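Local coordinates for protein RNA polymerase ECF-subfamily sigma factor (Streptomyces venezuelae, PDB 6DXO) that acts as an RNA polymerase initiation factor of the ECF sigma class, probably involved in aerial mycelium formation and probably held inactive by its bound anti-sigma factor, at residues A[56-61]-A[66-71]; A[25-30]-A[38-43]; A[115-120]-A[129-134]; A[94-97]-A[103-106]. All blocks are in the same frame, centred on the assembly; numbering follows the deposited sequence.

Interaction 1. Residues A[56-61]-A[66-71]; sequences STFTWQ and GAWLVT
F58 lays its ring over the six-membered ring of W68 as an offset stack, with centroids 4.4 Å apart and planes only 17° from parallel. CD1 of F58 makes the closest approach, 3.4 Å from CE3 of W68, above the indole face and displaced toward its rim. W68 holds its CG anti to the backbone N (chi1 -171°), which carries the indole off the helix to meet the loop.

W60 comes to the same face of W68, but end-on. Its CH2 points at the pyrrole part, 3.7 Å from NE1 of W68, and the two planes stand nearly perpendicular at 83°, a T-shaped pair. The indole of W68 thus carries a nearly parallel neighbour on one part and an upright one on the other, and the three rings form an aromatic cluster. An inverse gamma turn centred on F58 bends the loop at this residue, two positions ahead of W60.

R63 also packs on F58, and Q8 donates to its backbone O. The cluster ties the loop after helix 37-53 to the first turns of helix 65-79, where W68 also touches A51 and R54, while L69 packs on helices 37-53 and 12-31.

Interaction 2. Residues A[25-30]-A[38-43]; sequences TVYRYI and ATAEDL
I30 and A40 form the apolar centre where helix 12-31 meets helix 37-53. CG2 of I30 lies 3.7 Å from CA of A40, so the methyl group rests against the backbone as well as the small side chain. The other branch of I30 runs to CD1, which meets CB of L43 at 3.8 Å and also lies against the carbonyl of that residue. With CG2 anti to the backbone N and CG1 beside it (chi1 -65°), the two branches part to touch successive turns of the facing helix. A valine here would lack CD1 and probably leave a gap beside CB and the carbonyl of L43. Y27 adds CE1 of its ring, which is 3.9 Å from CB of A40 and equally close to CG of E41, both approaching aslant.

The polar part lies beyond this ring. Y27 and E41 run side by side in the same direction, with ring and carboxylate planes 27° apart, and one water joins their ends. It lies 3.1 Å from OH of Y27 and donates to OE2 of E41 at 2.6 Å.

The partner chain covers this side, its L58 packing on Y27 and its V62 on E41. The segment axes approach to 9.0 Å at 134° between their directions, a steeply inclined, roughly antiparallel pairing in the helical bundle of sigma region 2. D42 and L43 begin the motif that probably binds the polymerase core, and L43 faces the bundle interior.

Interaction 3. Residues A[115-120]-A[129-134]; sequences LSVAET and GAIKTL
I131 meets V117 and T120 in an unusually folded shape: its first two torsions both lie near -60° (chi2 -56°), curling CD1 round to the threonine instead of extending it. CG2 of I131 is shared, lying 3.9 Å from CG1 of V117 and 4.0 Å from CG2 of T120, while CD1 reaches that same threonine methyl at 4.0 Å. K132 adds only the aliphatic start of its chain, its CG being 4.3 Å from CG1 of V117.

T120 works in two directions. Its methyl group faces I131, whereas OG1 turns back to donate to the backbone O of S116 at 3.0 Å, from above the carbonyl plane; T120 N donates to the same oxygen. A serine here would remove the methyl group and probably leave a gap beside both CG2 and CD1 of I131.

The start of the helix is fixed by a capping box: OG of S116 accepts from N of E119 at 3.0 Å, and OE1 of E119 accepts in return from N of S116 at 2.8 Å.

The two helices make up the helix-turn-helix of sigma region 4. R110 of helix 101-112 packs on V117 and T120, and I131, on helix 128-144, also packs on A121 and M124 of helix 117-124.

Interaction 4. Residues A[94-97]-A[103-106]; sequences DAVR and QQEC
The guanidinium of R97 and the amide of Q104 meet obliquely, their planes 63° apart, so that neither lies flat on the other. OE1 of Q104 approaches the guanidinium aslant and takes a weak hydrogen bond from NE of R97, 3.3 Å long and bent to 134° at the hydrogen. NH2 of R97 stands further off, 3.7 Å from the same oxygen.

R97 reaches this place by a bent chain. Its CB points away from helix 101-112, and the bends at chi2 (-106°) and chi3 bring NE round to the glutamine. The stronger grip on its charge comes from elsewhere: NH1 forms a salt bridge with D42, and NH2 a long, weak ion pair with E41. Q104 therefore adds a weak, secondary contact to a guanidinium held chiefly by D42.

Q104 itself stretches out toward the end of helix 89-98. Its CG lies 3.3 Å from the backbone O of V96, and CD is similarly close at 3.4 Å, so the side chain lies against that carbonyl. CG1 of V96 completes the apolar part, 4.0 Å from CG of Q104. Beyond, NE2 of the glutamine donates to the backbone O of L99, in the turn joining the helices, which helps to set the orientation of the amide.

V65 of the partner chain packs on R97. The contact spans the short turn between two helices of sigma region 4, and through R97 it connects this region to region 2, beside the anti-sigma factor.

In the fold
Along the chain the contacts come in the order 2, 1, 4, 3, the first two in region 2 and the others in region 4. Interactions 1 and 2 share the region 2 bundle: CB of L69 packs 3.8 Å from CG2 of V26. Interactions 3 and 4 likewise join in region 4, where CD1 of L134 lies 3.6 Å from CG of Q103. The two regions are linked between interactions 2 and 4 by the salt bridge from NH1 of R97 to OD1 of D42, 3.0 Å long, which engages a residue of the probable core-binding motif. The partner chain touches both of these contacts, but neither interaction 1 nor interaction 3, whose centres lie about 42 Å apart on opposite sides of the chain's centre.

Interaction 1. Residues A[56-61]-A[66-71]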
loop_
_atom_site.group_PDB
_atom_site.type_symbol
_atom_site.label_atom_id
_atom_site.label_comp_id
_atom_site.label_asym_id
_atom_site.label_seq_id
_atom_site.Cartn_x
_atom_site.Cartn_y
_atom_site.Cartn_z
ATOM N N SER A 56 4.050 -9.842 -15.893
ATOM C CA SER A 56 4.803 -10.418 -17.029
ATOM C C SER A 56 4.408 -9.776 -18.366
ATOM O O SER A 56 5.079 -9.973 -19.388
ATOM C CB SER A 56 4.623 -11.936 -17.108
ATOM O OG SER A 56 3.278 -12.286 -17.378
ATOM N N THR A 57 3.319 -9.015 -18.362
ATOM C CA THR A 57 2.859 -8.348 -19.588
ATOM C C THR A 57 3.303 -6.892 -19.619
ATOM O O THR A 57 3.211 -6.221 -20.652
ATOM C CB THR A 57 1.331 -8.353 -19.694
ATOM O OG1 THR A 57 0.792 -7.490 -18.681
ATOM C CG2 THR A 57 0.780 -9.758 -19.504
ATOM N N PHE A 58 3.767 -6.407 -18.474
ATOM C CA PHE A 58 4.170 -5.015 -18.324
ATOM C C PHE A 58 5.470 -4.744 -19.058
ATOM O O PHE A 58 6.526 -4.593 -18.441
ATOM C CB PHE A 58 4.296 -4.676 -16.835
ATOM C CG PHE A 58 4.511 -3.216 -16.555
ATOM C CD1 PHE A 58 3.500 -2.292 -16.804
ATOM C CD2 PHE A 58 5.688 -2.773 -16.011
ATOM C CE1 PHE A 58 3.688 -0.950 -16.528
ATOM C CE2 PHE A 58 5.883 -1.429 -15.736
ATOM C CZ PHE A 58 4.874 -0.519 -15.997
ATOM N N THR A 59 5.381 -4.671 -20.389
ATOM C CA THR A 59 6.554 -4.640 -21.241
ATOM C C THR A 59 6.378 -3.731 -22.464
ATOM O O THR A 59 7.223 -3.719 -23.363
ATOM C CB THR A 59 6.853 -6.056 -21.758
ATOM O OG1 THR A 59 5.663 -6.593 -22.345
ATOM C CG2 THR A 59 7.291 -6.969 -20.609
ATOM N N TRP A 60 5.278 -2.982 -22.504
ATOM C CA TRP A 60 5.021 -2.086 -23.629
ATOM C C TRP A 60 5.856 -0.806 -23.564
ATOM O O TRP A 60 6.260 -0.365 -22.489
ATOM C CB TRP A 60 3.524 -1.777 -23.770
ATOM C CG TRP A 60 2.895 -1.144 -22.571
ATOM C CD1 TRP A 60 2.828 0.191 -22.288
ATOM C CD2 TRP A 60 2.236 -1.816 -21.496
ATOM N NE1 TRP A 60 2.169 0.390 -21.099
ATOM C CE2 TRP A 60 1.793 -0.826 -20.595
ATOM C CE3 TRP A 60 1.974 -3.156 -21.207
ATOM C CZ2 TRP A 60 1.109 -1.138 -19.425
ATOM C CZ3 TRP A 60 1.290 -3.461 -20.049
ATOM C CH2 TRP A 60 0.869 -2.458 -19.172
ATOM N N GLN A 61 6.083 -0.211 -24.731
ATOM C CA GLN A 61 7.072 0.852 -24.909
ATOM C C GLN A 61 7.112 1.986 -23.869
ATOM O O GLN A 61 8.134 2.196 -23.210
ATOM C CB GLN A 61 6.962 1.441 -26.318
ATOM C CG GLN A 61 8.241 2.089 -26.777
ATOM C CD GLN A 61 9.435 1.169 -26.608
ATOM O OE1 GLN A 61 9.399 0.005 -27.014
ATOM N NE2 GLN A 61 10.495 1.680 -25.989
ATOM N N GLY A 66 3.732 3.625 -11.727
ATOM C CA GLY A 66 2.796 4.416 -10.946
ATOM C C GLY A 66 1.530 4.756 -11.717
ATOM O O GLY A 66 0.421 4.632 -11.203
ATOM N N ALA A 67 1.686 5.182 -12.968
ATOM C CA ALA A 67 0.533 5.468 -13.812
ATOM C C ALA A 67 -0.307 4.219 -14.057
ATOM O O ALA A 67 -1.523 4.278 -14.101
ATOM C CB ALA A 67 0.978 6.093 -15.143
ATOM N N TRP A 68 0.351 3.071 -14.186
ATOM C CA TRP A 68 -0.351 1.815 -14.405
ATOM C C TRP A 68 -1.185 1.453 -13.184
ATOM O O TRP A 68 -2.338 1.055 -13.299
ATOM C CB TRP A 68 0.678 0.709 -14.688
ATOM C CG TRP A 68 0.103 -0.582 -15.134
ATOM C CD1 TRP A 68 -0.966 -0.771 -15.953
ATOM C CD2 TRP A 68 0.594 -1.886 -14.806
ATOM N NE1 TRP A 68 -1.189 -2.113 -16.143
ATOM C CE2 TRP A 68 -0.239 -2.823 -15.454
ATOM C CE3 TRP A 68 1.646 -2.349 -14.005
ATOM C CZ2 TRP A 68 -0.048 -4.208 -15.338
ATOM C CZ3 TRP A 68 1.835 -3.722 -13.883
ATOM C CH2 TRP A 68 0.999 -4.636 -14.555
ATOM N N LEU A 69 -0.585 1.600 -12.008
ATOM C CA LEU A 69 -1.307 1.340 -10.768
ATOM C C LEU A 69 -2.567 2.216 -10.711
ATOM O O LEU A 69 -3.643 1.746 -10.402
ATOM C CB LEU A 69 -0.408 1.628 -9.565
ATOM C CG LEU A 69 0.691 0.591 -9.283
ATOM C CD1 LEU A 69 1.625 1.062 -8.171
ATOM C CD2 LEU A 69 0.097 -0.777 -8.931
ATOM N N VAL A 70 -2.411 3.493 -11.015
ATOM C CA VAL A 70 -3.530 4.424 -10.954
ATOM C C VAL A 70 -4.646 4.029 -11.921
ATOM O O VAL A 70 -5.842 4.072 -11.586
ATOM C CB VAL A 70 -3.057 5.872 -11.176
ATOM C CG1 VAL A 70 -4.244 6.786 -11.383
ATOM C CG2 VAL A 70 -2.215 6.337 -9.971
ATOM N N THR A 71 -4.258 3.600 -13.114
ATOM C CA THR A 71 -5.247 3.197 -14.096
ATOM C C THR A 71 -5.941 1.900 -13.697
ATOM O O THR A 71 -7.126 1.744 -13.930
ATOM C CB THR A 71 -4.643 3.136 -15.529
ATOM O OG1 THR A 71 -3.530 2.232 -15.557
ATOM C CG2 THR A 71 -4.141 4.501 -15.935
#

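Interaction 2. Residues A[25-30]-A[38-43]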
loop_
_atom_site.group_PDB
_atom_site.type_symbol
_atom_site.label_atom_id
_atom_site.label_comp_id
_atom_site.label_asym_id
_atom_site.label_seq_id
_atom_site.Cartn_x
_atom_site.Cartn_y
_atom_site.Cartn_z
ATOM N N THR A 25 0.053 6.499 -2.368
ATOM C CA THR A 25 -0.499 7.232 -3.506
ATOM C C THR A 25 -1.730 6.539 -4.077
ATOM O O THR A 25 -2.716 7.212 -4.403
ATOM C CB THR A 25 0.561 7.444 -4.621
ATOM O OG1 THR A 25 1.709 8.122 -4.074
ATOM C CG2 THR A 25 -0.025 8.291 -5.726
ATOM N N VAL A 26 -1.677 5.211 -4.224
ATOM C CA VAL A 26 -2.828 4.445 -4.710
ATOM C C VAL A 26 -3.981 4.634 -3.733
ATOM O O VAL A 26 -5.114 4.931 -4.119
ATOM C CB VAL A 26 -2.504 2.945 -4.901
ATOM C CG1 VAL A 26 -3.769 2.103 -5.057
ATOM C CG2 VAL A 26 -1.582 2.746 -6.123
ATOM N N TYR A 27 -3.669 4.491 -2.454
ATOM C CA TYR A 27 -4.707 4.609 -1.417
ATOM C C TYR A 27 -5.386 5.966 -1.471
ATOM O O TYR A 27 -6.622 6.062 -1.402
ATOM C CB TYR A 27 -4.059 4.373 -0.065
ATOM C CG TYR A 27 -4.957 4.564 1.131
ATOM C CD1 TYR A 27 -5.919 3.623 1.458
ATOM C CD2 TYR A 27 -4.798 5.668 1.949
ATOM C CE1 TYR A 27 -6.742 3.799 2.620
ATOM C CE2 TYR A 27 -5.581 5.847 3.090
ATOM C CZ TYR A 27 -6.547 4.918 3.407
ATOM O OH TYR A 27 -7.310 5.121 4.534
ATOM N N ARG A 28 -4.593 7.018 -1.598
ATOM C CA ARG A 28 -5.134 8.376 -1.650
ATOM C C ARG A 28 -5.971 8.629 -2.891
ATOM O O ARG A 28 -6.980 9.309 -2.813
ATOM C CB ARG A 28 -4.035 9.424 -1.503
ATOM C CG ARG A 28 -3.411 9.423 -0.102
ATOM C CD ARG A 28 -2.561 10.652 0.092
ATOM N NE ARG A 28 -1.229 10.496 -0.471
ATOM C CZ ARG A 28 -0.170 10.117 0.240
ATOM N NH1 ARG A 28 -0.299 9.860 1.531
ATOM N NH2 ARG A 28 1.014 9.996 -0.340
ATOM N N TYR A 29 -5.578 8.052 -4.027
ATOM C CA TYR A 29 -6.418 8.178 -5.214
ATOM C C TYR A 29 -7.798 7.536 -4.975
ATOM O O TYR A 29 -8.857 8.112 -5.307
ATOM C CB TYR A 29 -5.715 7.558 -6.425
ATOM C CG TYR A 29 -6.650 7.438 -7.619
ATOM C CD1 TYR A 29 -6.927 8.545 -8.422
ATOM C CD2 TYR A 29 -7.291 6.233 -7.906
ATOM C CE1 TYR A 29 -7.798 8.439 -9.527
ATOM C CE2 TYR A 29 -8.165 6.127 -8.998
ATOM C CZ TYR A 29 -8.417 7.232 -9.784
ATOM O OH TYR A 29 -9.299 7.126 -10.846
ATOM N N ILE A 30 -7.781 6.354 -4.371
ATOM C CA ILE A 30 -8.989 5.573 -4.126
ATOM C C ILE A 30 -9.861 6.189 -3.012
ATOM O O ILE A 30 -11.089 6.207 -3.115
ATOM C CB ILE A 30 -8.635 4.098 -3.783
ATOM C CG1 ILE A 30 -7.976 3.400 -4.988
ATOM C CG2 ILE A 30 -9.855 3.302 -3.356
ATOM C CD1 ILE A 30 -7.578 1.942 -4.711
ATOM N N ALA A 38 -12.255 1.027 4.858
ATOM C CA ALA A 38 -12.110 -0.403 4.595
ATOM C C ALA A 38 -12.173 -0.738 3.094
ATOM O O ALA A 38 -11.383 -1.532 2.585
ATOM C CB ALA A 38 -13.167 -1.192 5.366
ATOM N N THR A 39 -13.128 -0.147 2.390
ATOM C CA THR A 39 -13.206 -0.337 0.949
ATOM C C THR A 39 -11.963 0.207 0.257
ATOM O O THR A 39 -11.405 -0.442 -0.636
ATOM C CB THR A 39 -14.475 0.305 0.363
ATOM O OG1 THR A 39 -15.627 -0.328 0.941
ATOM C CG2 THR A 39 -14.508 0.142 -1.141
ATOM N N ALA A 40 -11.511 1.380 0.687
ATOM C CA ALA A 40 -10.309 1.982 0.097
ATOM C C ALA A 40 -9.077 1.089 0.336
ATOM O O ALA A 40 -8.243 0.899 -0.555
ATOM C CB ALA A 40 -10.083 3.382 0.633
ATOM N N GLU A 41 -8.987 0.515 1.530
ATOM C CA GLU A 41 -7.882 -0.391 1.852
ATOM C C GLU A 41 -7.953 -1.643 0.989
ATOM O O GLU A 41 -6.938 -2.085 0.439
ATOM C CB GLU A 41 -7.899 -0.780 3.341
ATOM C CG GLU A 41 -7.641 0.385 4.303
ATOM C CD GLU A 41 -8.029 0.071 5.748
ATOM O OE1 GLU A 41 -8.588 -1.012 6.003
ATOM O OE2 GLU A 41 -7.763 0.915 6.627
ATOM N N ASP A 42 -9.150 -2.219 0.869
ATOM C CA ASP A 42 -9.341 -3.445 0.092
ATOM C C ASP A 42 -9.016 -3.264 -1.393
ATOM O O ASP A 42 -8.355 -4.112 -2.001
ATOM C CB ASP A 42 -10.764 -3.989 0.248
ATOM C CG ASP A 42 -11.010 -4.612 1.615
ATOM O OD1 ASP A 42 -10.030 -4.820 2.367
ATOM O OD2 ASP A 42 -12.187 -4.904 1.929
ATOM N N LEU A 43 -9.483 -2.166 -1.977
ATOM C CA LEU A 43 -9.184 -1.893 -3.376
ATOM C C LEU A 43 -7.702 -1.535 -3.589
ATOM O O LEU A 43 -7.163 -1.689 -4.679
ATOM C CB LEU A 43 -10.121 -0.811 -3.948
ATOM C CG LEU A 43 -11.611 -1.167 -4.056
ATOM C CD1 LEU A 43 -12.389 -0.001 -4.666
ATOM C CD2 LEU A 43 -11.835 -2.430 -4.858
HETATM O O HOH W 1 -6.129 2.968 6.452
#

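Interaction 3. Residues A[115-120]-A[129-134]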
loop_
_atom_site.group_PDB
_atom_site.type_symbol
_atom_site.label_atom_id
_atom_site.label_comp_id
_atom_site.label_asym_id
_atom_site.label_seq_id
_atom_site.Cartn_x
_atom_site.Cartn_y
_atom_site.Cartn_z
ATOM N N LEU A 115 6.213 -8.700 17.556
ATOM C CA LEU A 115 6.218 -8.028 18.862
ATOM C C LEU A 115 5.822 -8.995 19.980
ATOM O O LEU A 115 4.967 -9.856 19.786
ATOM C CB LEU A 115 5.287 -6.804 18.889
ATOM C CG LEU A 115 5.945 -5.485 18.483
ATOM C CD1 LEU A 115 6.462 -5.576 17.047
ATOM C CD2 LEU A 115 4.959 -4.334 18.638
ATOM N N SER A 116 6.451 -8.843 21.144
ATOM C CA SER A 116 6.097 -9.644 22.312
ATOM C C SER A 116 4.707 -9.277 22.812
ATOM O O SER A 116 4.146 -8.270 22.403
ATOM C CB SER A 116 7.120 -9.439 23.443
ATOM O OG SER A 116 7.059 -8.128 23.990
ATOM N N VAL A 117 4.151 -10.087 23.712
ATOM C CA VAL A 117 2.912 -9.719 24.395
ATOM C C VAL A 117 3.026 -8.341 25.050
ATOM O O VAL A 117 2.127 -7.518 24.929
ATOM C CB VAL A 117 2.510 -10.754 25.481
ATOM C CG1 VAL A 117 1.359 -10.216 26.305
ATOM C CG2 VAL A 117 2.126 -12.073 24.831
ATOM N N ALA A 118 4.134 -8.086 25.742
ATOM C CA ALA A 118 4.330 -6.796 26.403
ATOM C C ALA A 118 4.405 -5.623 25.422
ATOM O O ALA A 118 3.761 -4.591 25.625
ATOM C CB ALA A 118 5.577 -6.828 27.292
ATOM N N GLU A 119 5.193 -5.782 24.360
ATOM C CA GLU A 119 5.294 -4.756 23.324
ATOM C C GLU A 119 3.923 -4.519 22.689
ATOM O O GLU A 119 3.501 -3.372 22.547
ATOM C CB GLU A 119 6.337 -5.136 22.258
ATOM C CG GLU A 119 7.792 -5.037 22.743
ATOM C CD GLU A 119 8.720 -6.013 22.039
ATOM O OE1 GLU A 119 8.304 -6.763 21.157
ATOM O OE2 GLU A 119 9.987 -6.016 22.437
ATOM N N THR A 120 3.222 -5.601 22.339
ATOM C CA THR A 120 1.869 -5.492 21.775
ATOM C C THR A 120 0.908 -4.764 22.725
ATOM O O THR A 120 0.115 -3.906 22.320
ATOM C CB THR A 120 1.318 -6.884 21.395
ATOM O OG1 THR A 120 2.155 -7.454 20.377
ATOM C CG2 THR A 120 -0.114 -6.791 20.868
ATOM N N GLY A 129 -2.626 -9.175 30.156
ATOM C CA GLY A 129 -3.721 -10.116 30.325
ATOM C C GLY A 129 -4.722 -10.030 29.188
ATOM O O GLY A 129 -5.100 -11.046 28.597
ATOM N N ALA A 130 -5.145 -8.811 28.876
ATOM C CA ALA A 130 -6.057 -8.574 27.765
ATOM C C ALA A 130 -5.441 -9.010 26.430
ATOM O O ALA A 130 -6.153 -9.484 25.548
ATOM C CB ALA A 130 -6.476 -7.111 27.711
ATOM N N ILE A 131 -4.126 -8.856 26.282
ATOM C CA ILE A 131 -3.462 -9.320 25.057
ATOM C C ILE A 131 -3.458 -10.852 24.970
ATOM O O ILE A 131 -3.707 -11.426 23.915
ATOM C CB ILE A 131 -2.012 -8.769 24.900
ATOM C CG1 ILE A 131 -2.004 -7.238 24.851
ATOM C CG2 ILE A 131 -1.326 -9.367 23.650
ATOM C CD1 ILE A 131 -2.870 -6.636 23.763
ATOM N N LYS A 132 -3.184 -11.529 26.083
ATOM C CA LYS A 132 -3.202 -12.987 26.048
ATOM C C LYS A 132 -4.589 -13.508 25.677
ATOM O O LYS A 132 -4.715 -14.455 24.903
ATOM C CB LYS A 132 -2.728 -13.576 27.374
ATOM C CG LYS A 132 -1.240 -13.448 27.599
ATOM C CD LYS A 132 -0.833 -14.047 28.935
ATOM C CE LYS A 132 0.606 -13.690 29.267
ATOM N NZ LYS A 132 1.072 -14.374 30.500
ATOM N N THR A 133 -5.628 -12.894 26.238
ATOM C CA THR A 133 -6.992 -13.254 25.877
ATOM C C THR A 133 -7.249 -12.969 24.396
ATOM O O THR A 133 -7.808 -13.796 23.673
ATOM C CB THR A 133 -8.014 -12.480 26.723
ATOM O OG1 THR A 133 -7.863 -12.850 28.099
ATOM C CG2 THR A 133 -9.431 -12.803 26.273
ATOM N N LEU A 134 -6.829 -11.789 23.955
ATOM C CA LEU A 134 -7.107 -11.327 22.598
ATOM C C LEU A 134 -6.438 -12.179 21.531
ATOM O O LEU A 134 -7.044 -12.488 20.500
ATOM C CB LEU A 134 -6.693 -9.859 22.450
ATOM C CG LEU A 134 -6.975 -9.168 21.118
ATOM C CD1 LEU A 134 -8.412 -9.418 20.660
ATOM C CD2 LEU A 134 -6.684 -7.676 21.232
#

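Interaction 4. Residues A[94-97]-A[103-106]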
loop_
_atom_site.group_PDB
_atom_site.type_symbol
_atom_site.label_atom_id
_atom_site.label_comp_id
_atom_site.label_asym_id
_atom_site.label_seq_id
_atom_site.Cartn_x
_atom_site.Cartn_y
_atom_site.Cartn_z
ATOM N N ASP A 94 -5.761 -13.821 3.875
ATOM C CA ASP A 94 -7.062 -13.196 3.653
ATOM C C ASP A 94 -8.007 -13.538 4.810
ATOM O O ASP A 94 -8.935 -12.793 5.111
ATOM C CB ASP A 94 -7.655 -13.561 2.289
ATOM C CG ASP A 94 -8.235 -14.949 2.258
ATOM O OD1 ASP A 94 -7.523 -15.883 1.842
ATOM O OD2 ASP A 94 -9.410 -15.106 2.639
ATOM N N ALA A 95 -7.740 -14.657 5.474
ATOM C CA ALA A 95 -8.415 -14.962 6.730
ATOM C C ALA A 95 -8.104 -13.883 7.768
ATOM O O ALA A 95 -8.989 -13.437 8.491
ATOM C CB ALA A 95 -8.002 -16.332 7.241
ATOM N N VAL A 96 -6.846 -13.453 7.835
ATOM C CA VAL A 96 -6.458 -12.407 8.786
ATOM C C VAL A 96 -7.201 -11.102 8.518
ATOM O O VAL A 96 -7.607 -10.401 9.441
ATOM C CB VAL A 96 -4.932 -12.130 8.763
ATOM C CG1 VAL A 96 -4.598 -10.963 9.677
ATOM C CG2 VAL A 96 -4.148 -13.371 9.155
ATOM N N ARG A 97 -7.370 -10.771 7.239
ATOM C CA ARG A 97 -8.039 -9.532 6.865
ATOM C C ARG A 97 -9.515 -9.527 7.271
ATOM O O ARG A 97 -10.147 -8.476 7.304
ATOM C CB ARG A 97 -7.894 -9.275 5.360
ATOM C CG ARG A 97 -6.608 -8.564 4.973
ATOM C CD ARG A 97 -6.874 -7.109 4.591
ATOM N NE ARG A 97 -7.517 -6.353 5.665
ATOM C CZ ARG A 97 -7.976 -5.111 5.535
ATOM N NH1 ARG A 97 -7.864 -4.480 4.375
ATOM N NH2 ARG A 97 -8.547 -4.498 6.561
ATOM N N GLN A 103 -8.738 -7.972 16.935
ATOM C CA GLN A 103 -8.090 -9.257 16.685
ATOM C C GLN A 103 -7.112 -9.179 15.512
ATOM O O GLN A 103 -6.043 -9.798 15.536
ATOM C CB GLN A 103 -9.131 -10.354 16.438
ATOM C CG GLN A 103 -9.994 -10.660 17.658
ATOM C CD GLN A 103 -11.011 -11.761 17.407
ATOM O OE1 GLN A 103 -11.088 -12.318 16.320
ATOM N NE2 GLN A 103 -11.796 -12.083 18.434
ATOM N N GLN A 104 -7.468 -8.414 14.488
ATOM C CA GLN A 104 -6.567 -8.282 13.340
ATOM C C GLN A 104 -5.247 -7.615 13.743
ATOM O O GLN A 104 -4.166 -8.114 13.453
ATOM C CB GLN A 104 -7.222 -7.512 12.193
ATOM C CG GLN A 104 -6.419 -7.659 10.897
ATOM C CD GLN A 104 -7.091 -7.049 9.680
ATOM O OE1 GLN A 104 -6.411 -6.614 8.747
ATOM N NE2 GLN A 104 -8.424 -7.034 9.667
ATOM N N GLU A 105 -5.350 -6.482 14.423
ATOM C CA GLU A 105 -4.177 -5.770 14.898
ATOM C C GLU A 105 -3.331 -6.624 15.841
ATOM O O GLU A 105 -2.102 -6.572 15.792
ATOM C CB GLU A 105 -4.584 -4.484 15.612
ATOM C CG GLU A 105 -3.404 -3.697 16.144
ATOM C CD GLU A 105 -3.797 -2.316 16.614
ATOM O OE1 GLU A 105 -5.016 -2.069 16.762
ATOM O OE2 GLU A 105 -2.890 -1.480 16.827
ATOM N N CYS A 106 -3.984 -7.398 16.708
ATOM C CA CYS A 106 -3.245 -8.238 17.649
ATOM C C CYS A 106 -2.389 -9.272 16.909
ATOM O O CYS A 106 -1.188 -9.384 17.149
ATOM C CB CYS A 106 -4.189 -8.929 18.643
ATOM S SG CYS A 106 -3.341 -9.745 20.028
#